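Long-range contact in extracellular invertase (Aspergillus kawachii, PDB 5XH8), which is a family 32 beta-fructofuranosidase with high transfructosylation activity, which probably cleaves sucrose and forms fructooligosaccharides such as 1-kestose: residues F304-L312 with S393-S401. Residues are numbered along the deposited sequence; the frame is centred on the assembly and turned at random.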
ATOM      1  N   PHE A 304     -26.762  -7.561  -6.970  1.00 36.33           N
ATOM      2  CA  PHE A 304     -27.467  -8.465  -6.067  1.00 35.13           C
ATOM      3  C   PHE A 304     -28.710  -7.722  -5.598  1.00 34.54           C
ATOM      4  O   PHE A 304     -28.607  -6.632  -5.068  1.00 34.97           O
ATOM      5  CB  PHE A 304     -26.561  -8.815  -4.879  1.00 34.66           C
ATOM      6  CG  PHE A 304     -27.226  -9.619  -3.796  1.00 30.98           C
ATOM      7  CD1 PHE A 304     -27.408 -10.981  -3.937  1.00 29.86           C
ATOM      8  CD2 PHE A 304     -27.612  -9.013  -2.611  1.00 30.23           C
ATOM      9  CE1 PHE A 304     -28.008 -11.731  -2.922  1.00 30.49           C
ATOM     10  CE2 PHE A 304     -28.202  -9.750  -1.593  1.00 30.84           C
ATOM     11  CZ  PHE A 304     -28.405 -11.121  -1.751  1.00 29.16           C
ATOM     12  N   ASN A 305     -29.882  -8.306  -5.813  1.00 36.32           N
ATOM     13  CA  ASN A 305     -31.168  -7.617  -5.569  1.00 36.01           C
ATOM     14  C   ASN A 305     -31.919  -8.408  -4.503  1.00 34.53           C
ATOM     15  O   ASN A 305     -32.439  -9.492  -4.792  1.00 35.67           O
ATOM     16  CB  ASN A 305     -31.965  -7.525  -6.875  1.00 37.32           C
ATOM     17  CG  ASN A 305     -31.145  -6.911  -8.001  1.00 38.55           C
ATOM     18  OD1 ASN A 305     -30.864  -5.727  -7.977  1.00 43.40           O
ATOM     19  ND2 ASN A 305     -30.699  -7.733  -8.949  1.00 40.71           N
ATOM     20  N   PRO A 306     -31.918  -7.910  -3.260  1.00 33.53           N
ATOM     21  CA  PRO A 306     -32.581  -8.626  -2.169  1.00 35.28           C
ATOM     22  C   PRO A 306     -34.077  -8.903  -2.397  1.00 37.83           C
ATOM     23  O   PRO A 306     -34.823  -7.982  -2.752  1.00 37.62           O
ATOM     24  CB  PRO A 306     -32.427  -7.672  -0.982  1.00 34.54           C
ATOM     25  CG  PRO A 306     -31.221  -6.870  -1.289  1.00 35.18           C
ATOM     26  CD  PRO A 306     -31.238  -6.695  -2.779  1.00 33.19           C
ATOM     27  N   ASN A 307     -34.514 -10.136  -2.144  1.00 37.89           N
ATOM     28  CA  ASN A 307     -35.953 -10.461  -2.176  1.00 39.27           C
ATOM     29  C   ASN A 307     -36.551 -10.894  -0.840  1.00 40.05           C
ATOM     30  O   ASN A 307     -37.775 -10.963  -0.722  1.00 37.57           O
ATOM     31  CB  ASN A 307     -36.265 -11.488  -3.266  1.00 39.26           C
ATOM     32  CG  ASN A 307     -35.341 -12.674  -3.233  1.00 41.41           C
ATOM     33  OD1 ASN A 307     -34.921 -13.136  -2.161  1.00 42.49           O
ATOM     34  ND2 ASN A 307     -34.990 -13.161  -4.409  1.00 41.12           N
ATOM     35  N   MET A 308     -35.700 -11.202   0.143  1.00 36.69           N
ATOM     36  CA  MET A 308     -36.120 -11.423   1.523  1.00 34.97           C
ATOM     37  C   MET A 308     -34.886 -11.376   2.440  1.00 35.78           C
ATOM     38  O   MET A 308     -33.751 -11.509   1.978  1.00 34.75           O
ATOM     39  CB  MET A 308     -36.868 -12.759   1.683  1.00 34.20           C
ATOM     40  CG  MET A 308     -36.137 -13.984   1.146  1.00 33.16           C
ATOM     41  SD  MET A 308     -37.007 -15.546   1.388  1.00 34.19           S
ATOM     42  CE  MET A 308     -35.878 -16.766   0.749  1.00 32.09           C
ATOM     43  N   ALA A 309     -35.118 -11.180   3.731  1.00 34.35           N
ATOM     44  CA  ALA A 309     -34.023 -11.051   4.686  1.00 34.32           C
ATOM     45  C   ALA A 309     -34.515 -11.277   6.110  1.00 36.23           C
ATOM     46  O   ALA A 309     -35.715 -11.080   6.428  1.00 34.11           O
ATOM     47  CB  ALA A 309     -33.380  -9.685   4.561  1.00 34.96           C
ATOM     48  N   GLY A 310     -33.579 -11.691   6.961  1.00 32.54           N
ATOM     49  CA  GLY A 310     -33.870 -11.967   8.362  1.00 31.56           C
ATOM     50  C   GLY A 310     -32.603 -11.932   9.178  1.00 31.92           C
ATOM     51  O   GLY A 310     -31.581 -11.405   8.715  1.00 28.75           O
ATOM     52  N   PHE A 311     -32.674 -12.504  10.378  1.00 29.35           N
ATOM     53  CA  PHE A 311     -31.517 -12.597  11.267  1.00 28.96           C
ATOM     54  C   PHE A 311     -30.985 -14.025  11.249  1.00 29.74           C
ATOM     55  O   PHE A 311     -31.761 -14.982  11.343  1.00 31.40           O
ATOM     56  CB  PHE A 311     -31.885 -12.208  12.695  1.00 27.67           C
ATOM     57  CG  PHE A 311     -31.977 -10.733  12.923  1.00 29.03           C
ATOM     58  CD1 PHE A 311     -33.130 -10.034  12.575  1.00 28.28           C
ATOM     59  CD2 PHE A 311     -30.923 -10.028  13.516  1.00 27.89           C
ATOM     60  CE1 PHE A 311     -33.223  -8.678  12.794  1.00 28.38           C
ATOM     61  CE2 PHE A 311     -31.017  -8.657  13.741  1.00 27.91           C
ATOM     62  CZ  PHE A 311     -32.173  -7.980  13.385  1.00 29.32           C
ATOM     63  N   LEU A 312     -29.672 -14.180  11.067  1.00 27.81           N
ATOM     64  CA  LEU A 312     -29.008 -15.447  11.324  1.00 26.78           C
ATOM     65  C   LEU A 312     -28.990 -15.750  12.843  1.00 24.75           C
ATOM     66  O   LEU A 312     -29.017 -16.929  13.275  1.00 24.92           O
ATOM     67  CB  LEU A 312     -27.601 -15.415  10.738  1.00 27.23           C
ATOM     68  CG  LEU A 312     -26.735 -16.655  10.915  1.00 27.14           C
ATOM     69  CD1 LEU A 312     -27.397 -17.908  10.354  1.00 29.74           C
ATOM     70  CD2 LEU A 312     -25.402 -16.404  10.262  1.00 28.36           C
ATOM     71  N   SER A 393     -45.029  -8.386   2.714  1.00 44.64           N
ATOM     72  CA  SER A 393     -43.797  -8.182   1.953  1.00 46.05           C
ATOM     73  C   SER A 393     -42.764  -7.481   2.852  1.00 41.64           C
ATOM     74  O   SER A 393     -43.086  -7.006   3.936  1.00 42.12           O
ATOM     75  CB  SER A 393     -44.091  -7.348   0.715  1.00 45.93           C
ATOM     76  OG  SER A 393     -44.523  -6.075   1.125  1.00 49.02           O
ATOM     77  N   GLY A 394     -41.522  -7.422   2.398  1.00 41.90           N
ATOM     78  CA  GLY A 394     -40.444  -6.841   3.199  1.00 40.03           C
ATOM     79  C   GLY A 394     -40.206  -7.643   4.466  1.00 37.17           C
ATOM     80  O   GLY A 394     -39.916  -7.070   5.513  1.00 39.49           O
ATOM     81  N   ALA A 395     -40.335  -8.965   4.350  1.00 35.42           N
ATOM     82  CA  ALA A 395     -40.262  -9.870   5.480  1.00 37.30           C
ATOM     83  C   ALA A 395     -39.190 -10.919   5.208  1.00 35.76           C
ATOM     84  O   ALA A 395     -38.359 -10.735   4.321  1.00 35.34           O
ATOM     85  CB  ALA A 395     -41.630 -10.499   5.722  1.00 39.88           C
ATOM     86  N   SER A 396     -39.216 -12.022   5.953  1.00 36.33           N
ATOM     87  CA  SER A 396     -38.161 -13.057   5.895  1.00 35.99           C
ATOM     88  C   SER A 396     -38.534 -14.299   5.143  1.00 35.82           C
ATOM     89  O   SER A 396     -37.918 -15.355   5.336  1.00 35.92           O
ATOM     90  CB  SER A 396     -37.760 -13.443   7.318  1.00 35.25           C
ATOM     91  OG  SER A 396     -37.546 -12.263   8.066  1.00 35.63           O
ATOM     92  N   TRP A 397     -39.526 -14.180   4.262  1.00 36.46           N
ATOM     93  CA  TRP A 397     -39.981 -15.312   3.467  1.00 38.14           C
ATOM     94  C   TRP A 397     -40.605 -14.807   2.174  1.00 40.10           C
ATOM     95  O   TRP A 397     -40.900 -13.618   2.046  1.00 38.97           O
ATOM     96  CB  TRP A 397     -41.009 -16.119   4.263  1.00 37.91           C
ATOM     97  CG  TRP A 397     -42.176 -15.276   4.695  1.00 39.43           C
ATOM     98  CD1 TRP A 397     -43.333 -15.047   3.983  1.00 38.56           C
ATOM     99  CD2 TRP A 397     -42.296 -14.516   5.911  1.00 39.16           C
ATOM    100  NE1 TRP A 397     -44.160 -14.210   4.689  1.00 38.27           N
ATOM    101  CE2 TRP A 397     -43.560 -13.869   5.874  1.00 38.33           C
ATOM    102  CE3 TRP A 397     -41.485 -14.353   7.047  1.00 37.62           C
ATOM    103  CZ2 TRP A 397     -44.022 -13.046   6.917  1.00 38.02           C
ATOM    104  CZ3 TRP A 397     -41.930 -13.514   8.077  1.00 36.99           C
ATOM    105  CH2 TRP A 397     -43.196 -12.874   8.004  1.00 39.29           C
ATOM    106  N   GLN A 398     -40.808 -15.713   1.227  1.00 41.86           N
ATOM    107  CA  GLN A 398     -41.577 -15.397   0.018  1.00 44.19           C
ATOM    108  C   GLN A 398     -42.397 -16.584  -0.493  1.00 43.44           C
ATOM    109  O   GLN A 398     -42.031 -17.770  -0.308  1.00 41.48           O
ATOM    110  CB  GLN A 398     -40.661 -14.888  -1.090  1.00 45.81           C
ATOM    111  CG  GLN A 398     -39.655 -15.911  -1.576  1.00 47.79           C
ATOM    112  CD  GLN A 398     -38.549 -15.298  -2.404  1.00 50.76           C
ATOM    113  OE1 GLN A 398     -38.656 -14.164  -2.871  1.00 50.83           O
ATOM    114  NE2 GLN A 398     -37.475 -16.056  -2.600  1.00 53.73           N
ATOM    115  N   VAL A 399     -43.493 -16.236  -1.168  1.00 43.01           N
ATOM    116  CA  VAL A 399     -44.390 -17.217  -1.761  1.00 42.85           C
ATOM    117  C   VAL A 399     -43.712 -17.759  -3.005  1.00 39.06           C
ATOM    118  O   VAL A 399     -43.329 -16.988  -3.856  1.00 42.78           O
ATOM    119  CB  VAL A 399     -45.747 -16.563  -2.135  1.00 45.79           C
ATOM    120  CG1 VAL A 399     -46.623 -17.527  -2.935  1.00 46.37           C
ATOM    121  CG2 VAL A 399     -46.476 -16.062  -0.880  1.00 43.82           C
ATOM    122  N   VAL A 400     -43.540 -19.070  -3.097  1.00 39.74           N
ATOM    123  CA  VAL A 400     -42.976 -19.707  -4.310  1.00 44.15           C
ATOM    124  C   VAL A 400     -43.963 -20.594  -5.107  1.00 47.49           C
ATOM    125  O   VAL A 400     -43.616 -21.072  -6.194  1.00 46.68           O
ATOM    126  CB  VAL A 400     -41.713 -20.540  -4.006  1.00 44.47           C
ATOM    127  CG1 VAL A 400     -40.642 -19.656  -3.368  1.00 46.41           C
ATOM    128  CG2 VAL A 400     -42.024 -21.761  -3.146  1.00 44.03           C
ATOM    129  N   SER A 401     -45.146 -20.858  -4.548  1.00 51.42           N
ATOM    130  CA  SER A 401     -46.271 -21.452  -5.296  1.00 52.26           C
ATOM    131  C   SER A 401     -47.568 -21.245  -4.527  1.00 58.10           C
ATOM    132  O   SER A 401     -47.550 -20.855  -3.350  1.00 56.27           O
ATOM    133  CB  SER A 401     -46.061 -22.936  -5.558  1.00 50.18           C
ATOM    134  OG  SER A 401     -45.976 -23.638  -4.346  1.00 51.71           O
TER
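The backbone of Ala309, on strand 302-311 past its corner at Asn307, lies against the loop leading into strand 398-403, with its CA 4.8 Å from that of Ser396. A weak backbone bond joins Ala309 N to Ala395 O at 3.3 Å. Ser396 adds a shorter link: its OG gives a hydrogen bond of 2.7 Å to Ala309 O, tilted 25° out of the carbonyl plane. A chi1 of -48°, which swings OG to the side of its own backbone N, aims the hydroxyl at that oxygen. Met308 reaches across with an extended chain, its SD 3.6 Å from Trp397 CA, and crosses the Gln398 side chain at about a right angle, with its CE 3.8 Å from Gln398 NE2. That amide nitrogen is hydrogen-bonded to Gln412 of strand 408-418, while Gln398 OE1 packs against Asn307 CB at 3.6 Å. Ala309 O and Ala395 O, both acceptors, lie 3.4 Å apart without bonding each other. The contact thus ties two neighbouring sheets of the GH32 beta-propeller among largely buried residues, where the Ser396 hydroxyl serves Ala309 O and Trp234 NE1 supplies a second donor to Ala395 O, offsetting the closeness of the two oxygens.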